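Local coordinates for protein phosphatidylserine synthase (Haemophilus influenzae, PDB 3HSI) that is a phosphatidylserine synthase with phospholipase D motifs and a PLD-like domain, and probably acts in phospholipid metabolism, at residues 382-390 and 450-458; 24-32 and 403-411. All coordinates share one frame; numbering follows the deposited sequence.

Interaction 1: 382-390 and 450-458; sequences LNPRAWRLD and ADKLVKMIL
The guanidinium of Arg385 carries Leu389 CD1 3.5 Å over one face, displaced from its middle, and meets the backbone of Ile457 at its edge. There NH1 donates to Ile457 O over an unusually short 2.5 Å, with the oxygen 1° from the guanidinium plane and the nitrogen in the carbonyl plane. A bend at chi3 (74°) brings the edge onto this carbonyl while CG and CD also lie against it. Within 382-390, NE and NH2 grip the Asp390 carboxylate side-on, NH2 to OD1 at 2.9 Å and NE chiefly to OD2, both on syn sides, which restrains the plane's rotation. NH1 also binds Val137 O of the same chain, and Asp390 OD1 takes the amide of Val140. Alongside, Pro384 CB rests 3.7 Å from Met456 CA, its ring against the helix backbone. Water 1 joins Arg385 N to Lys455 O, which Asn282 ND2 also reaches. Asn383 OD1 receives Ala386 N at 3.0 Å, an Asx motif at the start of the turn that contains Arg385. Met456 also packs on Val137 of the second subunit. The contact docks the C-terminal end of helix 450-457 on the connection between strands 374-378 and 391-398 of the PLD-like domain, an arginine taking up a carbonyl at a helix C-terminus.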
loop_
_atom_site.group_PDB
_atom_site.type_symbol
_atom_site.label_atom_id
_atom_site.label_comp_id
_atom_site.label_asym_id
_atom_site.label_seq_id
_atom_site.Cartn_x
_atom_site.Cartn_y
_atom_site.Cartn_z
ATOM N N LEU C 382 12.668 10.852 -1.736
ATOM C CA LEU C 382 12.436 11.300 -0.358
ATOM C C LEU C 382 10.950 11.543 -0.081
ATOM O O LEU C 382 10.549 12.579 0.493
ATOM C CB LEU C 382 13.263 12.555 -0.060
ATOM C CG LEU C 382 14.776 12.289 -0.163
ATOM C CD1 LEU C 382 15.596 13.599 -0.137
ATOM C CD2 LEU C 382 15.190 11.352 0.967
ATOM N N ASN C 383 10.130 10.576 -0.494
ATOM C CA ASN C 383 8.676 10.623 -0.264
ATOM C C ASN C 383 8.155 9.306 0.329
ATOM O O ASN C 383 8.864 8.313 0.300
ATOM C CB ASN C 383 7.952 11.006 -1.569
ATOM C CG ASN C 383 8.143 9.998 -2.698
ATOM O OD1 ASN C 383 8.846 8.978 -2.585
ATOM N ND2 ASN C 383 7.508 10.284 -3.808
ATOM N N PRO C 384 6.914 9.277 0.864
ATOM C CA PRO C 384 6.413 8.000 1.392
ATOM C C PRO C 384 6.400 6.792 0.422
ATOM O O PRO C 384 6.574 5.674 0.903
ATOM C CB PRO C 384 4.985 8.334 1.824
ATOM C CG PRO C 384 5.102 9.855 2.164
ATOM C CD PRO C 384 5.938 10.364 1.057
ATOM N N ARG C 385 6.178 7.001 -0.883
ATOM C CA ARG C 385 6.297 5.923 -1.917
ATOM C C ARG C 385 7.654 5.239 -1.850
ATOM O O ARG C 385 7.759 4.003 -1.875
ATOM C CB ARG C 385 6.253 6.505 -3.346
ATOM C CG ARG C 385 4.906 6.770 -3.936
ATOM C CD ARG C 385 5.019 6.773 -5.461
ATOM N NE ARG C 385 5.174 5.408 -5.974
ATOM C CZ ARG C 385 4.179 4.538 -6.102
ATOM N NH1 ARG C 385 2.948 4.882 -5.745
ATOM N NH2 ARG C 385 4.409 3.313 -6.566
ATOM N N ALA C 386 8.699 6.071 -1.855
ATOM C CA ALA C 386 10.086 5.606 -1.735
ATOM C C ALA C 386 10.300 4.825 -0.428
ATOM O O ALA C 386 11.050 3.854 -0.393
ATOM C CB ALA C 386 11.041 6.775 -1.837
ATOM N N TRP C 387 9.599 5.199 0.633
ATOM C CA TRP C 387 9.772 4.493 1.913
ATOM C C TRP C 387 9.045 3.157 2.040
ATOM O O TRP C 387 9.223 2.418 3.030
ATOM C CB TRP C 387 9.386 5.403 3.091
ATOM C CG TRP C 387 10.593 5.863 3.861
ATOM C CD1 TRP C 387 10.903 5.566 5.164
ATOM C CD2 TRP C 387 11.664 6.680 3.367
ATOM N NE1 TRP C 387 12.103 6.151 5.507
ATOM C CE2 TRP C 387 12.589 6.836 4.418
ATOM C CE3 TRP C 387 11.944 7.272 2.123
ATOM C CZ2 TRP C 387 13.774 7.574 4.269
ATOM C CZ3 TRP C 387 13.121 7.994 1.973
ATOM C CH2 TRP C 387 14.011 8.148 3.039
ATOM N N ARG C 388 8.210 2.819 1.071
ATOM C CA ARG C 388 7.386 1.658 1.281
ATOM C C ARG C 388 7.176 0.874 0.022
ATOM O O ARG C 388 7.160 -0.353 0.055
ATOM C CB ARG C 388 6.035 2.111 1.865
ATOM C CG ARG C 388 5.132 1.022 2.282
ATOM C CD ARG C 388 3.752 1.601 2.660
ATOM N NE ARG C 388 3.688 2.211 3.996
ATOM C CZ ARG C 388 3.937 3.496 4.277
ATOM N NH1 ARG C 388 4.313 4.353 3.326
ATOM N NH2 ARG C 388 3.829 3.937 5.528
ATOM N N LEU C 389 6.984 1.576 -1.088
ATOM C CA LEU C 389 6.535 0.914 -2.308
ATOM C C LEU C 389 7.642 0.659 -3.342
ATOM O O LEU C 389 7.702 -0.429 -3.910
ATOM C CB LEU C 389 5.373 1.677 -2.943
ATOM C CG LEU C 389 4.203 2.004 -2.002
ATOM C CD1 LEU C 389 3.200 2.943 -2.665
ATOM C CD2 LEU C 389 3.520 0.715 -1.531
ATOM N N ASP C 390 8.521 1.630 -3.573
ATOM C CA ASP C 390 9.409 1.556 -4.774
ATOM C C ASP C 390 10.783 0.929 -4.530
ATOM O O ASP C 390 11.268 0.884 -3.395
ATOM C CB ASP C 390 9.575 2.928 -5.429
ATOM C CG ASP C 390 8.241 3.567 -5.848
ATOM O OD1 ASP C 390 7.258 2.857 -6.127
ATOM O OD2 ASP C 390 8.174 4.806 -5.932
ATOM N N ALA C 450 -8.398 12.885 2.038
ATOM C CA ALA C 450 -7.922 12.148 0.870
ATOM C C ALA C 450 -6.560 12.688 0.374
ATOM O O ALA C 450 -5.839 12.034 -0.378
ATOM C CB ALA C 450 -8.968 12.191 -0.239
ATOM N N ASP C 451 -6.218 13.891 0.818
ATOM C CA ASP C 451 -4.950 14.516 0.475
ATOM C C ASP C 451 -3.798 13.759 1.157
ATOM O O ASP C 451 -2.709 13.630 0.584
ATOM C CB ASP C 451 -4.956 16.003 0.843
ATOM C CG ASP C 451 -4.987 16.249 2.358
ATOM O OD1 ASP C 451 -5.977 15.900 3.054
ATOM O OD2 ASP C 451 -3.988 16.805 2.861
ATOM N N LYS C 452 -4.061 13.255 2.367
ATOM C CA LYS C 452 -3.125 12.375 3.055
ATOM C C LYS C 452 -2.818 11.110 2.235
ATOM O O LYS C 452 -1.651 10.693 2.135
ATOM C CB LYS C 452 -3.645 12.025 4.434
ATOM N N LEU C 453 -3.861 10.540 1.622
ATOM C CA LEU C 453 -3.719 9.392 0.717
ATOM C C LEU C 453 -2.850 9.709 -0.501
ATOM O O LEU C 453 -1.973 8.934 -0.874
ATOM C CB LEU C 453 -5.088 8.882 0.287
ATOM C CG LEU C 453 -5.218 7.579 -0.511
ATOM C CD1 LEU C 453 -4.459 6.445 0.145
ATOM C CD2 LEU C 453 -6.713 7.202 -0.650
ATOM N N VAL C 454 -3.101 10.861 -1.099
ATOM C CA VAL C 454 -2.312 11.348 -2.214
ATOM C C VAL C 454 -0.815 11.434 -1.876
ATOM O O VAL C 454 0.021 10.964 -2.655
ATOM C CB VAL C 454 -2.816 12.711 -2.696
ATOM C CG1 VAL C 454 -1.997 13.165 -3.862
ATOM C CG2 VAL C 454 -4.306 12.629 -3.049
ATOM N N LYS C 455 -0.498 12.027 -0.724
ATOM C CA LYS C 455 0.886 12.121 -0.241
ATOM C C LYS C 455 1.560 10.764 -0.037
ATOM O O LYS C 455 2.714 10.598 -0.407
ATOM C CB LYS C 455 0.976 12.905 1.066
ATOM C CG LYS C 455 0.642 14.366 0.954
ATOM C CD LYS C 455 0.926 15.028 2.296
ATOM C CE LYS C 455 -0.277 15.800 2.772
ATOM N NZ LYS C 455 0.079 16.708 3.906
HETATM N N MSE C 456 0.849 9.811 0.563
HETATM C CA MSE C 456 1.408 8.463 0.823
HETATM C C MSE C 456 1.597 7.602 -0.419
HETATM O O MSE C 456 2.469 6.735 -0.448
HETATM C CB MSE C 456 0.552 7.697 1.823
HETATM C CG MSE C 456 0.753 8.137 3.245
HETATM SE SE MSE C 456 -0.595 7.362 4.402
HETATM C CE MSE C 456 -2.214 7.582 3.309
ATOM N N ILE C 457 0.785 7.819 -1.447
ATOM C CA ILE C 457 0.851 6.920 -2.594
ATOM C C ILE C 457 1.325 7.562 -3.884
ATOM O O ILE C 457 1.749 6.874 -4.782
ATOM C CB ILE C 457 -0.470 6.192 -2.825
ATOM C CG1 ILE C 457 -1.030 5.670 -1.497
ATOM C CG2 ILE C 457 -0.254 5.031 -3.788
ATOM C CD1 ILE C 457 -2.325 4.935 -1.648
ATOM N N LEU C 458 1.244 8.881 -3.978
ATOM C CA LEU C 458 1.800 9.603 -5.112
ATOM C C LEU C 458 2.934 10.472 -4.600
ATOM O O LEU C 458 4.093 10.256 -4.936
ATOM C CB LEU C 458 0.740 10.482 -5.800
ATOM C CG LEU C 458 -0.448 9.789 -6.491
ATOM C CD1 LEU C 458 -1.384 10.818 -7.151
ATOM C CD2 LEU C 458 0.010 8.737 -7.517
HETATM O O HOH W 1 4.704 9.393 -1.940
#

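Interaction 2: 24-32 and 403-411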
loop_
_atom_site.group_PDB
_atom_site.type_symbol
_atom_site.label_atom_id
_atom_site.label_comp_id
_atom_site.label_asym_id
_atom_site.label_seq_id
_atom_site.Cartn_x
_atom_site.Cartn_y
_atom_site.Cartn_z
ATOM N N LEU C 24 38.034 5.710 -3.713
ATOM C CA LEU C 24 37.696 6.363 -4.968
ATOM C C LEU C 24 38.604 7.567 -5.169
ATOM O O LEU C 24 38.598 8.465 -4.337
ATOM C CB LEU C 24 36.270 6.866 -4.823
ATOM C CG LEU C 24 35.147 6.705 -5.819
ATOM C CD1 LEU C 24 33.996 7.474 -5.211
ATOM C CD2 LEU C 24 35.516 7.309 -7.138
ATOM N N GLN C 25 39.393 7.629 -6.239
ATOM C CA GLN C 25 40.159 8.860 -6.464
ATOM C C GLN C 25 39.252 9.993 -6.919
ATOM O O GLN C 25 38.209 9.753 -7.543
ATOM C CB GLN C 25 41.338 8.616 -7.387
ATOM C CG GLN C 25 42.102 7.393 -6.941
ATOM C CD GLN C 25 43.562 7.571 -7.070
ATOM O OE1 GLN C 25 44.055 7.897 -8.155
ATOM N NE2 GLN C 25 44.295 7.370 -5.968
ATOM N N ALA C 26 39.614 11.220 -6.554
ATOM C CA ALA C 26 38.799 12.400 -6.867
ATOM C C ALA C 26 38.684 12.613 -8.376
ATOM O O ALA C 26 37.638 13.048 -8.895
ATOM C CB ALA C 26 39.384 13.660 -6.181
ATOM N N GLU C 27 39.774 12.288 -9.066
ATOM C CA GLU C 27 39.845 12.349 -10.503
ATOM C C GLU C 27 38.907 11.336 -11.161
ATOM O O GLU C 27 38.581 11.473 -12.331
ATOM C CB GLU C 27 41.263 12.023 -10.939
ATOM C CG GLU C 27 41.516 10.542 -10.845
ATOM C CD GLU C 27 42.908 10.130 -11.228
ATOM O OE1 GLU C 27 43.642 10.942 -11.849
ATOM O OE2 GLU C 27 43.261 8.966 -10.907
ATOM N N GLN C 28 38.493 10.304 -10.434
ATOM C CA GLN C 28 37.638 9.282 -11.032
ATOM C C GLN C 28 36.181 9.711 -11.043
ATOM O O GLN C 28 35.366 9.009 -11.609
ATOM C CB GLN C 28 37.751 7.939 -10.304
ATOM C CG GLN C 28 39.103 7.240 -10.394
ATOM C CD GLN C 28 39.158 5.980 -9.516
ATOM O OE1 GLN C 28 38.906 6.017 -8.288
ATOM N NE2 GLN C 28 39.479 4.855 -10.147
ATOM N N ILE C 29 35.856 10.842 -10.411
ATOM C CA ILE C 29 34.461 11.330 -10.365
ATOM C C ILE C 29 34.325 12.682 -11.038
ATOM O O ILE C 29 35.137 13.571 -10.802
ATOM C CB ILE C 29 33.916 11.504 -8.900
ATOM C CG1 ILE C 29 34.362 10.367 -8.027
ATOM C CG2 ILE C 29 32.380 11.547 -8.876
ATOM C CD1 ILE C 29 35.036 10.822 -6.756
ATOM N N GLU C 30 33.278 12.830 -11.848
ATOM C CA GLU C 30 32.857 14.128 -12.411
ATOM C C GLU C 30 31.367 14.340 -12.152
ATOM O O GLU C 30 30.560 13.445 -12.404
ATOM C CB GLU C 30 33.087 14.192 -13.922
ATOM C CG GLU C 30 34.535 14.011 -14.334
ATOM C CD GLU C 30 34.729 14.050 -15.846
ATOM O OE1 GLU C 30 33.832 14.568 -16.562
ATOM O OE2 GLU C 30 35.789 13.570 -16.318
ATOM N N PHE C 31 31.014 15.519 -11.658
ATOM C CA PHE C 31 29.617 15.971 -11.589
ATOM C C PHE C 31 29.386 16.762 -12.890
ATOM O O PHE C 31 30.033 17.776 -13.094
ATOM C CB PHE C 31 29.406 16.911 -10.393
ATOM C CG PHE C 31 29.587 16.259 -9.051
ATOM C CD1 PHE C 31 30.817 16.289 -8.407
ATOM C CD2 PHE C 31 28.514 15.613 -8.420
ATOM C CE1 PHE C 31 30.996 15.684 -7.166
ATOM C CE2 PHE C 31 28.679 14.990 -7.178
ATOM C CZ PHE C 31 29.929 15.028 -6.552
ATOM N N LEU C 32 28.513 16.272 -13.765
ATOM C CA LEU C 32 28.138 16.955 -15.022
ATOM C C LEU C 32 27.255 18.157 -14.713
ATOM O O LEU C 32 26.605 18.191 -13.672
ATOM C CB LEU C 32 27.392 15.991 -15.969
ATOM C CG LEU C 32 27.984 14.604 -16.245
ATOM C CD1 LEU C 32 27.165 13.898 -17.338
ATOM C CD2 LEU C 32 29.470 14.656 -16.630
ATOM N N GLN C 403 38.244 15.847 0.108
ATOM C CA GLN C 403 38.827 15.782 -1.222
ATOM C C GLN C 403 37.868 16.225 -2.332
ATOM O O GLN C 403 38.316 16.694 -3.367
ATOM C CB GLN C 403 39.312 14.375 -1.504
ATOM C CG GLN C 403 40.444 13.948 -0.601
ATOM C CD GLN C 403 40.669 12.467 -0.730
ATOM O OE1 GLN C 403 40.199 11.706 0.098
ATOM N NE2 GLN C 403 41.328 12.044 -1.811
ATOM N N LEU C 404 36.560 16.088 -2.109
ATOM C CA LEU C 404 35.564 16.477 -3.117
ATOM C C LEU C 404 34.931 17.851 -2.902
ATOM O O LEU C 404 34.053 18.252 -3.675
ATOM C CB LEU C 404 34.424 15.460 -3.170
ATOM C CG LEU C 404 34.386 14.337 -4.195
ATOM C CD1 LEU C 404 32.918 13.889 -4.392
ATOM C CD2 LEU C 404 35.074 14.685 -5.556
ATOM N N LEU C 405 35.332 18.568 -1.855
ATOM C CA LEU C 405 34.583 19.762 -1.447
ATOM C C LEU C 405 34.423 20.762 -2.593
ATOM O O LEU C 405 33.362 21.365 -2.733
ATOM C CB LEU C 405 35.238 20.447 -0.250
ATOM C CG LEU C 405 34.459 21.617 0.388
ATOM C CD1 LEU C 405 33.060 21.209 0.791
ATOM C CD2 LEU C 405 35.206 22.175 1.611
ATOM N N ALA C 406 35.474 20.950 -3.401
ATOM C CA ALA C 406 35.413 21.956 -4.464
ATOM C C ALA C 406 34.423 21.547 -5.557
ATOM O O ALA C 406 33.635 22.357 -6.017
ATOM C CB ALA C 406 36.831 22.225 -5.081
ATOM N N GLN C 407 34.499 20.305 -6.010
ATOM C CA GLN C 407 33.518 19.810 -6.959
ATOM C C GLN C 407 32.086 19.806 -6.391
ATOM O O GLN C 407 31.162 20.151 -7.103
ATOM C CB GLN C 407 33.903 18.417 -7.434
ATOM C CG GLN C 407 35.148 18.393 -8.296
ATOM C CD GLN C 407 35.794 17.043 -8.301
ATOM O OE1 GLN C 407 36.748 16.814 -7.559
ATOM N NE2 GLN C 407 35.274 16.125 -9.114
ATOM N N VAL C 408 31.878 19.403 -5.143
ATOM C CA VAL C 408 30.488 19.427 -4.560
ATOM C C VAL C 408 29.925 20.856 -4.602
ATOM O O VAL C 408 28.777 21.074 -4.993
ATOM C CB VAL C 408 30.426 18.881 -3.099
ATOM C CG1 VAL C 408 29.095 19.238 -2.397
ATOM C CG2 VAL C 408 30.625 17.378 -3.064
ATOM N N GLU C 409 30.751 21.845 -4.257
ATOM C CA GLU C 409 30.258 23.216 -4.183
ATOM C C GLU C 409 29.965 23.789 -5.562
ATOM O O GLU C 409 29.036 24.551 -5.732
ATOM C CB GLU C 409 31.246 24.124 -3.437
ATOM C CG GLU C 409 30.553 25.382 -2.939
ATOM C CD GLU C 409 31.507 26.519 -2.689
ATOM O OE1 GLU C 409 32.428 26.751 -3.524
ATOM O OE2 GLU C 409 31.335 27.179 -1.643
ATOM N N LYS C 410 30.786 23.438 -6.536
ATOM C CA LYS C 410 30.553 23.835 -7.910
ATOM C C LYS C 410 29.197 23.311 -8.427
ATOM O O LYS C 410 28.420 24.071 -9.024
ATOM C CB LYS C 410 31.690 23.332 -8.784
ATOM C CG LYS C 410 31.423 23.464 -10.267
ATOM C CD LYS C 410 32.634 22.957 -11.041
ATOM C CE LYS C 410 32.898 23.799 -12.261
ATOM N NZ LYS C 410 31.859 23.548 -13.280
ATOM N N GLU C 411 28.912 22.030 -8.200
ATOM C CA GLU C 411 27.619 21.466 -8.576
ATOM C C GLU C 411 26.514 22.172 -7.791
ATOM O O GLU C 411 25.476 22.520 -8.359
ATOM C CB GLU C 411 27.543 19.916 -8.370
ATOM C CG GLU C 411 26.211 19.308 -8.903
ATOM C CD GLU C 411 25.822 17.918 -8.312
ATOM O OE1 GLU C 411 26.024 17.667 -7.112
ATOM O OE2 GLU C 411 25.293 17.064 -9.055
HETATM O O HOH W 2 33.312 17.352 -11.076
HETATM O O HOH W 3 24.965 17.217 -11.835
#
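Leu404 and the Phe31 ring meet at the apolar centre: CD1 of Leu404 comes to the ring edge, near its plane, 3.8 Å from Phe31 CE1. The other branch of Leu404, CD2, lies 4.0 Å from Ile29 CD1, the two side chains crossing at about a right angle, and Ala26 CB borders the same leucine. The Phe31 ring lies against helix 405-411, where Gln407 CB and Val408 CG2 approach it obliquely. Strand 29-31 and this helix segment run 20° from parallel, their axes 9.0 Å apart at the closest, and Phe31 reaches across to the helix.

Farther out, the Gln407 amide stands 76° from the ring plane and sends NE2 to Ile29 O in a weak bond of 3.1 Å. The same NE2 donates to water 2, which also accepts from Phe31 N. Glu411, extended beyond CG, brings its carboxylate obliquely to the ring, OE1 3.5 Å from Phe31 CD2 with the planes 50° apart. OE1 also forms a salt bridge to Arg174 of strand 171-179, the antiparallel neighbour of strand 29-31. Water 3 donates to Leu32 O and, at 2.8 Å, to Glu411 OE2. The chemistry implies a joint made by apolar packing, with one weak direct bond and two waters linking its polar rim; the Arg174 partner would probably stabilise the buried Glu411 as a carboxylate.

How the interactions relate
The two contacts lie on opposite sides of the chain's centre, about 33 Å apart between centres, and their segments alternate along the sequence. Both are partly buried, and each involves the PLD-like domain, interaction 1 through a loop and interaction 2 through a helix. Strand 391-398 follows directly on 382-390, and helix 405-415 comes soon after that strand. Interaction 1 holds the C-terminal helix largely by an arginine and a water meeting backbone oxygens, with proline and leucine packing, close to the second subunit. Interaction 2 sits farther from the centre and touches no other chain of the assembly; it is larger, 436 against 320 Å², and mainly apolar, joining strand 29-31 to helix 405-415.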